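PDB 4XED: peptidase M14, carboxypeptidase A from Thermoplasmatales archaeon SCGC AB-540-F20, which is probably a zinc-dependent M14 carboxypeptidase, of which this is a calcium-binding PKD domain with a beta-sandwich fold that may bind other molecules. Local coordinates for residues G54-A57 / S58-V62. Residues are numbered along the deposited sequence; the frame is centred on the assembly and turned at random.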
loop_
_atom_site.group_PDB
_atom_site.type_symbol
_atom_site.label_atom_id
_atom_site.label_comp_id
_atom_site.label_asym_id
_atom_site.label_seq_id
_atom_site.Cartn_x
_atom_site.Cartn_y
_atom_site.Cartn_z
ATOM N N GLY A 54 -5.191 -5.709 -8.264
ATOM C CA GLY A 54 -5.531 -7.065 -7.876
ATOM C C GLY A 54 -6.636 -7.606 -8.767
ATOM O O GLY A 54 -6.833 -7.121 -9.864
ATOM N N PRO A 55 -7.371 -8.615 -8.310
ATOM C CA PRO A 55 -7.297 -9.200 -6.957
ATOM C C PRO A 55 -6.049 -10.026 -6.705
ATOM O O PRO A 55 -5.440 -10.577 -7.639
ATOM C CB PRO A 55 -8.542 -10.098 -6.901
ATOM C CG PRO A 55 -8.829 -10.440 -8.328
ATOM C CD PRO A 55 -8.456 -9.208 -9.104
ATOM N N TYR A 56 -5.711 -10.110 -5.422
ATOM C CA TYR A 56 -4.652 -10.947 -4.886
ATOM C C TYR A 56 -5.234 -11.868 -3.820
ATOM O O TYR A 56 -6.297 -11.583 -3.247
ATOM C CB TYR A 56 -3.555 -10.105 -4.267
ATOM C CG TYR A 56 -2.852 -9.211 -5.259
ATOM C CD1 TYR A 56 -1.923 -9.717 -6.161
ATOM C CD2 TYR A 56 -3.134 -7.852 -5.303
ATOM C CE1 TYR A 56 -1.275 -8.867 -7.064
ATOM C CE2 TYR A 56 -2.502 -7.008 -6.206
ATOM C CZ TYR A 56 -1.577 -7.511 -7.075
ATOM O OH TYR A 56 -0.965 -6.657 -7.970
ATOM N N ALA A 57 -4.549 -12.975 -3.525
ATOM C CA ALA A 57 -4.955 -13.863 -2.444
ATOM C C ALA A 57 -4.817 -13.132 -1.114
ATOM O O ALA A 57 -3.846 -12.360 -0.907
ATOM C CB ALA A 57 -4.085 -15.111 -2.435
ATOM N N SER A 58 -5.706 -13.466 -0.182
ATOM C CA SER A 58 -5.516 -13.047 1.183
ATOM C C SER A 58 -4.141 -13.526 1.662
ATOM O O SER A 58 -3.798 -14.692 1.491
ATOM C CB SER A 58 -6.638 -13.588 2.050
ATOM O OG SER A 58 -6.479 -13.276 3.416
ATOM N N GLY A 59 -3.356 -12.616 2.234
ATOM C CA GLY A 59 -2.071 -12.963 2.827
ATOM C C GLY A 59 -0.883 -12.989 1.899
ATOM O O GLY A 59 0.249 -13.219 2.324
ATOM N N GLU A 60 -1.130 -12.732 0.629
ATOM C CA GLU A 60 -0.074 -12.671 -0.358
ATOM C C GLU A 60 0.674 -11.359 -0.306
ATOM O O GLU A 60 0.070 -10.297 -0.396
ATOM C CB GLU A 60 -0.681 -12.864 -1.743
ATOM C CG GLU A 60 0.322 -12.843 -2.886
ATOM C CD GLU A 60 -0.334 -12.971 -4.265
ATOM O OE1 GLU A 60 -1.580 -13.206 -4.336
ATOM O OE2 GLU A 60 0.411 -12.798 -5.243
ATOM N N GLU A 61 1.989 -11.411 -0.139
ATOM C CA GLU A 61 2.805 -10.185 -0.152
ATOM C C GLU A 61 2.971 -9.715 -1.588
ATOM O O GLU A 61 3.281 -10.522 -2.476
ATOM C CB GLU A 61 4.170 -10.398 0.491
ATOM C CG GLU A 61 4.121 -10.657 1.988
ATOM C CD GLU A 61 5.523 -10.807 2.577
ATOM O OE1 GLU A 61 6.208 -11.831 2.279
ATOM O OE2 GLU A 61 5.969 -9.902 3.315
ATOM N N VAL A 62 2.715 -8.433 -1.803
ATOM C CA VAL A 62 2.846 -7.852 -3.127
ATOM C C VAL A 62 3.818 -6.692 -3.020
ATOM O O VAL A 62 3.716 -5.862 -2.110
ATOM C CB VAL A 62 1.473 -7.458 -3.715
ATOM C CG1 VAL A 62 0.618 -8.657 -3.878
ATOM C CG2 VAL A 62 0.759 -6.521 -2.866
HETATM O O HOH W 1 -2.565 -9.825 -0.814
#
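Between Ala57 and Glu60 the backbone folds into a type II beta turn, closed by Glu60 N donating to Ala57 O at 3.1 Å, and Gly59 fills its third position with a positive phi of 86°. The same Ala57 O also accepts from a water that bridges to Glu60 O, so two donors grip it.

The Glu60 side chain answers the backbone bond with one in the reverse direction. With CG anti to the backbone N (chi1 -179°) and the chain extended beyond it, the carboxylate reaches back across the mouth of the turn, where Glu60 OE1 accepts from Ala57 N at 3.1 Å, the N-H arriving nearly head-on to the C-O bond. The carboxylate stands almost perpendicular to the ring of Tyr56, with Glu60 OE1 at the ring's edge, 3.7 Å from Tyr56 CB. Val62 instead covers one face: Val62 CG1 makes a CH-pi contact 3.7 Å from the centroid of the Tyr56 ring, displaced toward the CD1-CE1 rim. Tyr56 and Val62 both also touch Tyr40 of strand 38-43, while Ser58 OG is hydrogen-bonded to Asp32 N; Asp32 is one of the residues of the calcium site.

This is a beta-sandwich connection in miniature, carrying the chain from edge strand 49-56 of one sheet to edge strand 62-66 of the other. Paired bonds between Ala57 and Glu60 tie both ends of the turn together, and the backbone N-H probably stabilises the carboxylate as an anion, while the CH-pi contact joins the partly exposed Tyr56 ring, at the end of strand 49-56, to the buried Val62 at the start of strand 62-66.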